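Local atomic coordinates of oxidoreductase, short chain dehydrogenase/reductase family protein (Bifidobacterium adolescentis L2-32, PDB entry 6OW4), a protein that acts as an NADH-dependent 20beta-hydroxysteroid dehydrogenase of the short-chain dehydrogenase/reductase family, interconverting 20-keto and 20beta-hydroxy groups of steroids. Residues 125-130 with 157-162; 176-181 with 208-213; 183-188 with 227-232. All blocks are in the same frame, centred on the assembly; numbering follows the deposited sequence.

All three contacts hang on one parallel sheet and reach NAD: strands 124-127, 174-179 and 223-230 lie side by side and supply one segment each. Contacts 1 and 2 are core contacts of the same kind, a strand packed against a helix, and touch each other through backbone pairing and through Leu127 against Phe178. Between its segments contact 1 is van der Waals packing of Leu127 on the helix backbone, tight at Gly160; contact 2 adds an aromatic pair and a buried hydroxyl. Contact 3 lies farther from the chain's centre and is partly buried. There a loop without regular structure meets the end of strand 223-230 through polar side chains. Contacts 2 and 3 alternate along the chain, whereas contact 1 closes before either opens.

Contact 1. Residues 125-130 with 157-162; sequences AFLNAG and YRTGRI. With NAD (nicotinamide-adenine-dinucleotide), chain N.
In the Rossmann fold that holds NAD, Leu127 at the end of strand 124-127 packs on Thr159 and Gly160 of helix 142-170. Both methyls press on the Thr159-Gly160 peptide: CD1 on Gly160 CA at 3.4 Å, tighter than usual, and CD2 on Thr159 C at 3.4 Å and also on Thr159 CG2. Thr159 OG1 bonds Gly155 O one helical turn back.

Leu127 is the centre of an inverse gamma turn, after which the chain runs to the cofactor. Asn128 O accepts a bond of 2.7 Å from NAD O3D, and Gly130 N makes a weak one to NAD O4B. Asn128 CG stands anti to its own N (chi1 171°), which lays OD1 against NAD C4D at 3.1 Å and hydrogen-bonded to Thr179 OG1. CB lies over one face of the Phe126 ring, toward its rim. Shrinking Asn128 to alanine would probably leave Thr179 OG1 without this mate and open a gap beside the ribose carbons. Gly130 CA lies 3.2 Å from NAD O3D. Asn128-Ala129-Gly130, after the strand, correspond to the last three residues of the NNAG motif of classical short-chain dehydrogenases, here with Leu127 in first place.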
loop_
_atom_site.group_PDB
_atom_site.type_symbol
_atom_site.label_atom_id
_atom_site.label_comp_id
_atom_site.label_asym_id
_atom_site.label_seq_id
_atom_site.Cartn_x
_atom_site.Cartn_y
_atom_site.Cartn_z
ATOM N N ALA F 125 9.212 10.585 -21.772
ATOM C CA ALA F 125 10.185 11.289 -20.907
ATOM C C ALA F 125 10.558 10.376 -19.737
ATOM O O ALA F 125 9.642 9.932 -19.020
ATOM C CB ALA F 125 9.606 12.599 -20.434
ATOM N N PHE F 126 11.850 10.085 -19.581
ATOM C CA PHE F 126 12.413 9.351 -18.420
ATOM C C PHE F 126 13.061 10.370 -17.479
ATOM O O PHE F 126 14.218 10.772 -17.711
ATOM C CB PHE F 126 13.380 8.255 -18.877
ATOM C CG PHE F 126 13.930 7.399 -17.764
ATOM C CD1 PHE F 126 13.151 7.059 -16.667
ATOM C CD2 PHE F 126 15.228 6.914 -17.820
ATOM C CE1 PHE F 126 13.662 6.271 -15.648
ATOM C CE2 PHE F 126 15.737 6.122 -16.802
ATOM C CZ PHE F 126 14.953 5.804 -15.718
ATOM N N LEU F 127 12.315 10.774 -16.450
ATOM C CA LEU F 127 12.679 11.863 -15.508
ATOM C C LEU F 127 13.457 11.239 -14.344
ATOM O O LEU F 127 12.876 11.043 -13.259
ATOM C CB LEU F 127 11.390 12.567 -15.075
ATOM C CG LEU F 127 10.476 12.962 -16.236
ATOM C CD1 LEU F 127 9.025 13.032 -15.801
ATOM C CD2 LEU F 127 10.920 14.275 -16.856
ATOM N N ASN F 128 14.732 10.939 -14.603
ATOM C CA ASN F 128 15.602 10.049 -13.790
ATOM C C ASN F 128 16.527 10.881 -12.891
ATOM O O ASN F 128 16.926 10.367 -11.830
ATOM C CB ASN F 128 16.377 9.098 -14.708
ATOM C CG ASN F 128 17.448 8.302 -13.993
ATOM O OD1 ASN F 128 17.138 7.412 -13.204
ATOM N ND2 ASN F 128 18.705 8.606 -14.276
ATOM N N ALA F 129 16.863 12.111 -13.294
ATOM C CA ALA F 129 17.746 13.028 -12.534
ATOM C C ALA F 129 17.351 13.015 -11.053
ATOM O O ALA F 129 16.161 13.234 -10.750
ATOM C CB ALA F 129 17.676 14.423 -13.105
ATOM N N GLY F 130 18.318 12.742 -10.174
ATOM C CA GLY F 130 18.154 12.752 -8.708
ATOM C C GLY F 130 19.501 12.707 -8.011
ATOM O O GLY F 130 20.517 12.528 -8.713
ATOM N N TYR F 157 9.501 17.624 -11.063
ATOM C CA TYR F 157 8.209 18.302 -11.350
ATOM C C TYR F 157 8.340 19.152 -12.618
ATOM O O TYR F 157 7.547 18.952 -13.555
ATOM C CB TYR F 157 7.760 19.160 -10.163
ATOM C CG TYR F 157 6.986 20.397 -10.546
ATOM C CD1 TYR F 157 5.680 20.313 -11.003
ATOM C CD2 TYR F 157 7.567 21.652 -10.468
ATOM C CE1 TYR F 157 4.969 21.445 -11.367
ATOM C CE2 TYR F 157 6.870 22.793 -10.828
ATOM C CZ TYR F 157 5.565 22.690 -11.276
ATOM O OH TYR F 157 4.882 23.817 -11.633
ATOM N N ARG F 158 9.310 20.071 -12.631
ATOM C CA ARG F 158 9.587 21.010 -13.755
ATOM C C ARG F 158 9.830 20.226 -15.046
ATOM O O ARG F 158 9.189 20.548 -16.065
ATOM C CB ARG F 158 10.810 21.881 -13.448
ATOM C CG ARG F 158 10.458 23.264 -12.929
ATOM C CD ARG F 158 11.680 24.147 -12.799
ATOM N NE ARG F 158 12.503 23.773 -11.658
ATOM C CZ ARG F 158 12.236 24.073 -10.389
ATOM N NH1 ARG F 158 11.150 24.759 -10.066
ATOM N NH2 ARG F 158 13.063 23.678 -9.436
ATOM N N THR F 159 10.739 19.250 -14.994
ATOM C CA THR F 159 11.158 18.412 -16.147
ATOM C C THR F 159 9.968 17.562 -16.611
ATOM O O THR F 159 9.796 17.410 -17.835
ATOM C CB THR F 159 12.369 17.542 -15.788
ATOM O OG1 THR F 159 13.207 18.242 -14.869
ATOM C CG2 THR F 159 13.181 17.168 -17.007
ATOM N N GLY F 160 9.193 17.025 -15.664
ATOM C CA GLY F 160 7.940 16.297 -15.934
ATOM C C GLY F 160 6.902 17.196 -16.584
ATOM O O GLY F 160 6.199 16.717 -17.490
ATOM N N ARG F 161 6.820 18.458 -16.152
ATOM C CA ARG F 161 5.788 19.432 -16.604
ATOM C C ARG F 161 5.998 19.762 -18.088
ATOM O O ARG F 161 5.013 19.691 -18.851
ATOM C CB ARG F 161 5.816 20.704 -15.751
ATOM C CG ARG F 161 4.576 21.576 -15.903
ATOM C CD ARG F 161 4.746 22.967 -15.321
ATOM N NE ARG F 161 5.900 23.650 -15.895
ATOM C CZ ARG F 161 6.908 24.192 -15.209
ATOM N NH1 ARG F 161 6.923 24.171 -13.886
ATOM N NH2 ARG F 161 7.900 24.774 -15.858
ATOM N N ILE F 162 7.230 20.101 -18.484
ATOM C CA ILE F 162 7.566 20.503 -19.884
ATOM C C ILE F 162 7.301 19.320 -20.826
ATOM O O ILE F 162 6.937 19.571 -21.988
ATOM C CB ILE F 162 9.008 21.045 -20.010
ATOM C CG1 ILE F 162 10.074 19.997 -19.676
ATOM C CG2 ILE F 162 9.178 22.306 -19.175
ATOM C CD1 ILE F 162 11.444 20.329 -20.222
HETATM P PA NAD N . 23.842 8.893 -10.683
HETATM O O1A NAD N . 24.220 9.799 -9.557
HETATM O O2A NAD N . 25.023 8.746 -11.652
HETATM O O5B NAD N . 22.592 9.456 -11.489
HETATM C C5B NAD N . 22.000 10.708 -11.138
HETATM C C4B NAD N . 22.168 11.668 -12.350
HETATM O O4B NAD N . 21.209 12.882 -12.114
HETATM C C3B NAD N . 23.347 12.124 -12.451
HETATM O O3B NAD N . 23.892 11.945 -13.808
HETATM C C2B NAD N . 23.262 13.750 -12.114
HETATM O O2B NAD N . 24.247 14.479 -12.904
HETATM C C1B NAD N . 22.078 14.109 -12.413
HETATM N N9A NAD N . 21.669 15.256 -11.539
HETATM C C8A NAD N . 21.606 15.530 -10.215
HETATM N N7A NAD N . 21.145 16.798 -10.068
HETATM C C5A NAD N . 20.927 17.304 -11.299
HETATM C C6A NAD N . 20.456 18.558 -11.711
HETATM N N6A NAD N . 20.037 19.757 -11.061
HETATM N N1A NAD N . 20.320 18.827 -13.031
HETATM C C2A NAD N . 20.642 17.875 -13.969
HETATM N N3A NAD N . 21.109 16.631 -13.562
HETATM C C4A NAD N . 21.248 16.356 -12.223
HETATM O O3 NAD N . 23.451 7.419 -10.063
HETATM P PN NAD N . 22.176 6.557 -10.541
HETATM O O1N NAD N . 22.203 5.236 -9.826
HETATM O O2N NAD N . 22.255 6.333 -12.053
HETATM O O5D NAD N . 20.840 7.330 -10.135
HETATM C C5D NAD N . 19.872 7.687 -11.111
HETATM C C4D NAD N . 18.491 7.855 -10.425
HETATM O O4D NAD N . 18.111 6.716 -9.915
HETATM C C3D NAD N . 18.572 8.839 -9.273
HETATM O O3D NAD N . 17.492 9.681 -9.303
HETATM C C2D NAD N . 18.540 7.944 -7.998
HETATM O O2D NAD N . 17.973 8.750 -6.881
HETATM C C1D NAD N . 17.794 6.951 -8.343
HETATM N N1N NAD N . 18.056 5.702 -7.621
HETATM C C2N NAD N . 19.240 5.002 -7.817
HETATM C C3N NAD N . 19.479 3.806 -7.123
HETATM C C7N NAD N . 20.797 3.018 -7.322
HETATM O O7N NAD N . 21.239 2.343 -6.412
HETATM N N7N NAD N . 21.502 3.067 -8.556
HETATM C C4N NAD N . 18.529 3.319 -6.245
HETATM C C5N NAD N . 17.344 4.011 -6.049
HETATM C C6N NAD N . 17.111 5.202 -6.750
#

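Contact 2. Residues 176-181 with 208-213; sequences LIFTAA and MEHSRY. Unlike the reference sequence in segment 176-181: Ala181 (reference Ser). With NAD (nicotinamide-adenine-dinucleotide), chain N.
Phe178 of strand 174-179 meets His210 and Ser211 of helix 198-217, ring against ring and ring against hydroxyl. The aromatic pair is nearly perpendicular, planes at 88° and centroids 5.5 Å apart, set obliquely. Phe178 CE2 comes to the edge of the imidazole, near its plane, 3.8 Å from His210 CD2. With CG anti to N (chi1 170°), His210 carries its ring across to Phe178, while ND1 bonds Asn198 OD1 of a second subunit, which fixes the rotation of the ring.

The polar touch falls on the opposite flank of the phenyl ring, where CD1 lies 3.7 Å from Ser211 OG. That buried hydroxyl is satisfied by Ser225 OG, which probably makes its place beside the phenyl ring tolerable.

Farther along, Ala180 CB packs on Met208 CG, 3.7 Å apart. On the helix itself Arg212 NE meets Glu209 OE1 in a salt bridge of 3.1 Å, in the guanidinium plane but 27° out of the carboxylate plane.

Where the strand runs out it lines the cofactor. Thr179 CG2 lies 3.3 Å from NAD O4D, and the methyl of Ala181, a serine in the reference sequence, rests 3.7 Å from NAD C5N.

Strand 174-179 is flanked by strands 124-127 and 223-230. Phe178 touches Leu127 and Ser225 on these, and Thr156 of helix 142-170, so this ring fills the groove between two helices covering the same face of the sheet.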
loop_
_atom_site.group_PDB
_atom_site.type_symbol
_atom_site.label_atom_id
_atom_site.label_comp_id
_atom_site.label_asym_id
_atom_site.label_seq_id
_atom_site.Cartn_x
_atom_site.Cartn_y
_atom_site.Cartn_z
ATOM N N LEU F 176 5.176 9.020 -19.446
ATOM C CA LEU F 176 6.077 9.605 -18.419
ATOM C C LEU F 176 6.563 8.484 -17.500
ATOM O O LEU F 176 5.706 7.768 -16.949
ATOM C CB LEU F 176 5.321 10.670 -17.619
ATOM C CG LEU F 176 4.624 11.753 -18.441
ATOM C CD1 LEU F 176 3.757 12.623 -17.546
ATOM C CD2 LEU F 176 5.637 12.601 -19.199
ATOM N N ILE F 177 7.883 8.337 -17.357
ATOM C CA ILE F 177 8.524 7.389 -16.396
ATOM C C ILE F 177 9.369 8.207 -15.414
ATOM O O ILE F 177 10.382 8.789 -15.839
ATOM C CB ILE F 177 9.359 6.311 -17.119
ATOM C CG1 ILE F 177 8.563 5.607 -18.223
ATOM C CG2 ILE F 177 9.921 5.315 -16.116
ATOM C CD1 ILE F 177 8.781 6.176 -19.608
ATOM N N PHE F 178 8.949 8.251 -14.150
ATOM C CA PHE F 178 9.661 8.927 -13.037
ATOM C C PHE F 178 10.446 7.873 -12.252
ATOM O O PHE F 178 9.840 6.866 -11.855
ATOM C CB PHE F 178 8.668 9.648 -12.123
ATOM C CG PHE F 178 7.882 10.767 -12.761
ATOM C CD1 PHE F 178 6.829 10.500 -13.624
ATOM C CD2 PHE F 178 8.169 12.089 -12.464
ATOM C CE1 PHE F 178 6.099 11.534 -14.193
ATOM C CE2 PHE F 178 7.435 13.121 -13.029
ATOM C CZ PHE F 178 6.404 12.842 -13.896
ATOM N N THR F 179 11.744 8.091 -12.040
ATOM C CA THR F 179 12.590 7.236 -11.166
ATOM C C THR F 179 12.298 7.597 -9.705
ATOM O O THR F 179 12.655 8.717 -9.290
ATOM C CB THR F 179 14.081 7.368 -11.502
ATOM O OG1 THR F 179 14.247 7.168 -12.905
ATOM C CG2 THR F 179 14.937 6.371 -10.753
ATOM N N ALA F 180 11.642 6.692 -8.975
ATOM C CA ALA F 180 11.416 6.778 -7.513
ATOM C C ALA F 180 12.543 6.011 -6.809
ATOM O O ALA F 180 13.688 6.079 -7.298
ATOM C CB ALA F 180 10.044 6.246 -7.170
ATOM N N ALA F 181 12.235 5.330 -5.701
ATOM C CA ALA F 181 13.153 4.427 -4.969
ATOM C C ALA F 181 12.370 3.681 -3.884
ATOM O O ALA F 181 11.219 4.078 -3.600
ATOM C CB ALA F 181 14.298 5.205 -4.368
ATOM N N MET F 208 6.292 9.780 -6.488
ATOM C CA MET F 208 5.347 8.652 -6.713
ATOM C C MET F 208 3.908 9.177 -6.790
ATOM O O MET F 208 3.239 8.900 -7.801
ATOM C CB MET F 208 5.452 7.599 -5.605
ATOM C CG MET F 208 6.579 6.601 -5.821
ATOM S SD MET F 208 6.586 5.270 -4.588
ATOM C CE MET F 208 5.028 4.472 -4.974
ATOM N N GLU F 209 3.453 9.910 -5.768
ATOM C CA GLU F 209 2.057 10.418 -5.668
ATOM C C GLU F 209 1.839 11.553 -6.678
ATOM O O GLU F 209 0.670 11.794 -7.047
ATOM C CB GLU F 209 1.748 10.866 -4.237
ATOM C CG GLU F 209 0.287 11.215 -4.004
ATOM C CD GLU F 209 -0.715 10.143 -4.404
ATOM O OE1 GLU F 209 -0.398 8.949 -4.245
ATOM O OE2 GLU F 209 -1.813 10.503 -4.880
ATOM N N HIS F 210 2.911 12.224 -7.114
ATOM C CA HIS F 210 2.884 13.236 -8.206
ATOM C C HIS F 210 2.555 12.533 -9.529
ATOM O O HIS F 210 1.628 12.988 -10.226
ATOM C CB HIS F 210 4.203 14.024 -8.259
ATOM C CG HIS F 210 4.353 14.882 -9.472
ATOM N ND1 HIS F 210 3.462 15.891 -9.779
ATOM C CD2 HIS F 210 5.288 14.894 -10.447
ATOM C CE1 HIS F 210 3.839 16.486 -10.892
ATOM N NE2 HIS F 210 4.957 15.892 -11.323
ATOM N N SER F 211 3.285 11.460 -9.851
ATOM C CA SER F 211 3.084 10.616 -11.059
ATOM C C SER F 211 1.645 10.089 -11.081
ATOM O O SER F 211 1.009 10.149 -12.148
ATOM C CB SER F 211 4.091 9.490 -11.113
ATOM O OG SER F 211 3.897 8.688 -12.271
ATOM N N ARG F 212 1.157 9.611 -9.931
ATOM C CA ARG F 212 -0.217 9.071 -9.750
ATOM C C ARG F 212 -1.246 10.148 -10.112
ATOM O O ARG F 212 -2.236 9.804 -10.785
ATOM C CB ARG F 212 -0.411 8.545 -8.322
ATOM C CG ARG F 212 0.086 7.119 -8.136
ATOM C CD ARG F 212 0.141 6.642 -6.697
ATOM N NE ARG F 212 -1.156 6.577 -6.033
ATOM C CZ ARG F 212 -2.097 5.657 -6.254
ATOM N NH1 ARG F 212 -1.925 4.708 -7.160
ATOM N NH2 ARG F 212 -3.227 5.704 -5.571
ATOM N N TYR F 213 -1.024 11.402 -9.703
ATOM C CA TYR F 213 -1.963 12.518 -9.991
ATOM C C TYR F 213 -1.990 12.794 -11.498
ATOM O O TYR F 213 -3.099 12.923 -12.054
ATOM C CB TYR F 213 -1.621 13.813 -9.247
ATOM C CG TYR F 213 -2.544 14.935 -9.644
ATOM C CD1 TYR F 213 -3.773 15.102 -9.023
ATOM C CD2 TYR F 213 -2.238 15.767 -10.709
ATOM C CE1 TYR F 213 -4.649 16.099 -9.418
ATOM C CE2 TYR F 213 -3.105 16.769 -11.117
ATOM C CZ TYR F 213 -4.315 16.934 -10.468
ATOM O OH TYR F 213 -5.173 17.916 -10.870
HETATM P PA NAD N . 23.842 8.893 -10.683
HETATM O O1A NAD N . 24.220 9.799 -9.557
HETATM O O2A NAD N . 25.023 8.746 -11.652
HETATM O O5B NAD N . 22.592 9.456 -11.489
HETATM C C5B NAD N . 22.000 10.708 -11.138
HETATM C C4B NAD N . 22.168 11.668 -12.350
HETATM O O4B NAD N . 21.209 12.882 -12.114
HETATM C C3B NAD N . 23.347 12.124 -12.451
HETATM O O3B NAD N . 23.892 11.945 -13.808
HETATM C C2B NAD N . 23.262 13.750 -12.114
HETATM O O2B NAD N . 24.247 14.479 -12.904
HETATM C C1B NAD N . 22.078 14.109 -12.413
HETATM N N9A NAD N . 21.669 15.256 -11.539
HETATM C C8A NAD N . 21.606 15.530 -10.215
HETATM N N7A NAD N . 21.145 16.798 -10.068
HETATM C C5A NAD N . 20.927 17.304 -11.299
HETATM C C6A NAD N . 20.456 18.558 -11.711
HETATM N N6A NAD N . 20.037 19.757 -11.061
HETATM N N1A NAD N . 20.320 18.827 -13.031
HETATM C C2A NAD N . 20.642 17.875 -13.969
HETATM N N3A NAD N . 21.109 16.631 -13.562
HETATM C C4A NAD N . 21.248 16.356 -12.223
HETATM O O3 NAD N . 23.451 7.419 -10.063
HETATM P PN NAD N . 22.176 6.557 -10.541
HETATM O O1N NAD N . 22.203 5.236 -9.826
HETATM O O2N NAD N . 22.255 6.333 -12.053
HETATM O O5D NAD N . 20.840 7.330 -10.135
HETATM C C5D NAD N . 19.872 7.687 -11.111
HETATM C C4D NAD N . 18.491 7.855 -10.425
HETATM O O4D NAD N . 18.111 6.716 -9.915
HETATM C C3D NAD N . 18.572 8.839 -9.273
HETATM O O3D NAD N . 17.492 9.681 -9.303
HETATM C C2D NAD N . 18.540 7.944 -7.998
HETATM O O2D NAD N . 17.973 8.750 -6.881
HETATM C C1D NAD N . 17.794 6.951 -8.343
HETATM N N1N NAD N . 18.056 5.702 -7.621
HETATM C C2N NAD N . 19.240 5.002 -7.817
HETATM C C3N NAD N . 19.479 3.806 -7.123
HETATM C C7N NAD N . 20.797 3.018 -7.322
HETATM O O7N NAD N . 21.239 2.343 -6.412
HETATM N N7N NAD N . 21.502 3.067 -8.556
HETATM C C4N NAD N . 18.529 3.319 -6.245
HETATM C C5N NAD N . 17.344 4.011 -6.049
HETATM C C6N NAD N . 17.111 5.202 -6.750
#

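Contact 3. Residues 183-188 with 227-232; sequences SGHNAN and TISPGY. With NAD (nicotinamide-adenine-dinucleotide), chain N.
His185, in the loop after strand 174-179, turns its imidazole onto Ser229 near the end of strand 223-230. From CB, which points toward the strand, CG goes anti to the carbonyl carbon (chi1 -66°) and brings the ring in edge-first. ND1 remains 3.9 Å from Ser229 OG. CE1 makes the main contact, 3.2 Å from Ser229 OG and 3.6 Å from Ser229 CB, with both atoms lying near the ring plane. NE2, next to CE1, packs 3.1 Å from Met208 CE of helix 198-217. Ser229 OG has its polar partner in Asp284 OD1, so the hydroxyl is held in place by the next strand, and His185 touches Asp284 too.

Further along, residues 185-188 and 229-232 run in almost the same direction, 12° apart, and meet again at Asn188 and Tyr232. Asn188 CB lies 3.8 Å from Tyr232 OH, a phenol oxygen that the contact buries and that has no partner in the model.

Between these two touches residues 230-231 pass along the nicotinamide ring. Gly231 O lies 3.4 Å from NAD C4N, the hydride-carrying carbon, and Pro230 O is 3.6 Å from NAD C5N. On the loop side, His185 O accepts from Arg212 NH2 of a second subunit, and Asn186 ND2 gives to Val293 O of a fourth.

The loop and strand thus meet through carbons of polar side chains set against hydroxyl oxygens, in van der Waals contact, while their hydrogen bonds run to other partners, among them Asp284, strand 174-179 and other subunits. The subunit bonds are consistent with the tetramer helping to hold this loop.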
loop_
_atom_site.group_PDB
_atom_site.type_symbol
_atom_site.label_atom_id
_atom_site.label_comp_id
_atom_site.label_asym_id
_atom_site.label_seq_id
_atom_site.Cartn_x
_atom_site.Cartn_y
_atom_site.Cartn_z
ATOM N N SER F 183 13.445 3.732 -0.865
ATOM C CA SER F 183 13.545 4.803 0.163
ATOM C C SER F 183 12.211 5.556 0.249
ATOM O O SER F 183 11.878 6.040 1.349
ATOM C CB SER F 183 14.688 5.734 -0.135
ATOM O OG SER F 183 15.890 5.007 -0.339
ATOM N N GLY F 184 11.491 5.647 -0.877
ATOM C CA GLY F 184 10.136 6.227 -0.987
ATOM C C GLY F 184 9.064 5.332 -0.382
ATOM O O GLY F 184 7.968 5.849 -0.107
ATOM N N HIS F 185 9.354 4.038 -0.201
ATOM C CA HIS F 185 8.448 3.026 0.410
ATOM C C HIS F 185 8.879 2.704 1.844
ATOM O O HIS F 185 7.997 2.635 2.724
ATOM C CB HIS F 185 8.444 1.736 -0.417
ATOM C CG HIS F 185 7.854 1.882 -1.778
ATOM N ND1 HIS F 185 8.601 1.706 -2.925
ATOM C CD2 HIS F 185 6.599 2.172 -2.179
ATOM C CE1 HIS F 185 7.831 1.881 -3.976
ATOM N NE2 HIS F 185 6.598 2.166 -3.546
ATOM N N ASN F 186 10.182 2.483 2.044
ATOM C CA ASN F 186 10.791 1.934 3.285
ATOM C C ASN F 186 12.070 2.708 3.614
ATOM O O ASN F 186 12.788 3.085 2.672
ATOM C CB ASN F 186 11.135 0.451 3.122
ATOM C CG ASN F 186 9.917 -0.424 2.924
ATOM O OD1 ASN F 186 9.588 -0.789 1.797
ATOM N ND2 ASN F 186 9.240 -0.761 4.010
ATOM N N ALA F 187 12.352 2.918 4.901
ATOM C CA ALA F 187 13.679 3.356 5.386
ATOM C C ALA F 187 14.662 2.202 5.156
ATOM O O ALA F 187 14.458 1.127 5.759
ATOM C CB ALA F 187 13.615 3.757 6.839
ATOM N N ASN F 188 15.657 2.407 4.285
ATOM C CA ASN F 188 16.635 1.364 3.874
ATOM C C ASN F 188 17.310 0.801 5.129
ATOM O O ASN F 188 17.894 1.592 5.893
ATOM C CB ASN F 188 17.670 1.893 2.878
ATOM C CG ASN F 188 17.060 2.429 1.599
ATOM O OD1 ASN F 188 15.857 2.673 1.529
ATOM N ND2 ASN F 188 17.886 2.624 0.583
ATOM N N THR F 227 5.965 5.107 -12.258
ATOM C CA THR F 227 7.255 5.198 -11.533
ATOM C C THR F 227 7.966 3.843 -11.565
ATOM O O THR F 227 7.281 2.804 -11.614
ATOM C CB THR F 227 7.049 5.658 -10.088
ATOM O OG1 THR F 227 6.169 4.727 -9.460
ATOM C CG2 THR F 227 6.476 7.053 -9.998
ATOM N N ILE F 228 9.298 3.883 -11.542
ATOM C CA ILE F 228 10.187 2.711 -11.315
ATOM C C ILE F 228 10.886 2.932 -9.972
ATOM O O ILE F 228 11.507 3.997 -9.805
ATOM C CB ILE F 228 11.178 2.546 -12.482
ATOM C CG1 ILE F 228 10.440 2.396 -13.815
ATOM C CG2 ILE F 228 12.132 1.385 -12.232
ATOM C CD1 ILE F 228 11.343 2.412 -15.024
ATOM N N SER F 229 10.751 1.979 -9.049
ATOM C CA SER F 229 11.351 2.014 -7.690
ATOM C C SER F 229 12.483 0.997 -7.615
ATOM O O SER F 229 12.312 -0.081 -7.045
ATOM C CB SER F 229 10.305 1.761 -6.641
ATOM O OG SER F 229 9.358 2.816 -6.619
ATOM N N PRO F 230 13.671 1.297 -8.191
ATOM C CA PRO F 230 14.791 0.361 -8.151
ATOM C C PRO F 230 15.273 0.145 -6.710
ATOM O O PRO F 230 15.196 1.071 -5.921
ATOM C CB PRO F 230 15.876 1.031 -9.009
ATOM C CG PRO F 230 15.526 2.500 -8.978
ATOM C CD PRO F 230 14.016 2.549 -8.883
ATOM N N GLY F 231 15.722 -1.073 -6.402
ATOM C CA GLY F 231 16.422 -1.397 -5.146
ATOM C C GLY F 231 17.890 -1.033 -5.255
ATOM O O GLY F 231 18.193 0.002 -5.876
ATOM N N TYR F 232 18.774 -1.855 -4.688
ATOM C CA TYR F 232 20.245 -1.701 -4.806
ATOM C C TYR F 232 20.656 -2.072 -6.237
ATOM O O TYR F 232 20.624 -3.270 -6.576
ATOM C CB TYR F 232 20.962 -2.542 -3.747
ATOM C CG TYR F 232 20.705 -2.102 -2.328
ATOM C CD1 TYR F 232 21.090 -0.845 -1.888
ATOM C CD2 TYR F 232 20.079 -2.940 -1.418
ATOM C CE1 TYR F 232 20.859 -0.431 -0.586
ATOM C CE2 TYR F 232 19.841 -2.543 -0.112
ATOM C CZ TYR F 232 20.233 -1.284 0.307
ATOM O OH TYR F 232 20.005 -0.884 1.594
HETATM P PA NAD N . 23.842 8.893 -10.683
HETATM O O1A NAD N . 24.220 9.799 -9.557
HETATM O O2A NAD N . 25.023 8.746 -11.652
HETATM O O5B NAD N . 22.592 9.456 -11.489
HETATM C C5B NAD N . 22.000 10.708 -11.138
HETATM C C4B NAD N . 22.168 11.668 -12.350
HETATM O O4B NAD N . 21.209 12.882 -12.114
HETATM C C3B NAD N . 23.347 12.124 -12.451
HETATM O O3B NAD N . 23.892 11.945 -13.808
HETATM C C2B NAD N . 23.262 13.750 -12.114
HETATM O O2B NAD N . 24.247 14.479 -12.904
HETATM C C1B NAD N . 22.078 14.109 -12.413
HETATM N N9A NAD N . 21.669 15.256 -11.539
HETATM C C8A NAD N . 21.606 15.530 -10.215
HETATM N N7A NAD N . 21.145 16.798 -10.068
HETATM C C5A NAD N . 20.927 17.304 -11.299
HETATM C C6A NAD N . 20.456 18.558 -11.711
HETATM N N6A NAD N . 20.037 19.757 -11.061
HETATM N N1A NAD N . 20.320 18.827 -13.031
HETATM C C2A NAD N . 20.642 17.875 -13.969
HETATM N N3A NAD N . 21.109 16.631 -13.562
HETATM C C4A NAD N . 21.248 16.356 -12.223
HETATM O O3 NAD N . 23.451 7.419 -10.063
HETATM P PN NAD N . 22.176 6.557 -10.541
HETATM O O1N NAD N . 22.203 5.236 -9.826
HETATM O O2N NAD N . 22.255 6.333 -12.053
HETATM O O5D NAD N . 20.840 7.330 -10.135
HETATM C C5D NAD N . 19.872 7.687 -11.111
HETATM C C4D NAD N . 18.491 7.855 -10.425
HETATM O O4D NAD N . 18.111 6.716 -9.915
HETATM C C3D NAD N . 18.572 8.839 -9.273
HETATM O O3D NAD N . 17.492 9.681 -9.303
HETATM C C2D NAD N . 18.540 7.944 -7.998
HETATM O O2D NAD N . 17.973 8.750 -6.881
HETATM C C1D NAD N . 17.794 6.951 -8.343
HETATM N N1N NAD N . 18.056 5.702 -7.621
HETATM C C2N NAD N . 19.240 5.002 -7.817
HETATM C C3N NAD N . 19.479 3.806 -7.123
HETATM C C7N NAD N . 20.797 3.018 -7.322
HETATM O O7N NAD N . 21.239 2.343 -6.412
HETATM N N7N NAD N . 21.502 3.067 -8.556
HETATM C C4N NAD N . 18.529 3.319 -6.245
HETATM C C5N NAD N . 17.344 4.011 -6.049
HETATM C C6N NAD N . 17.111 5.202 -6.750
#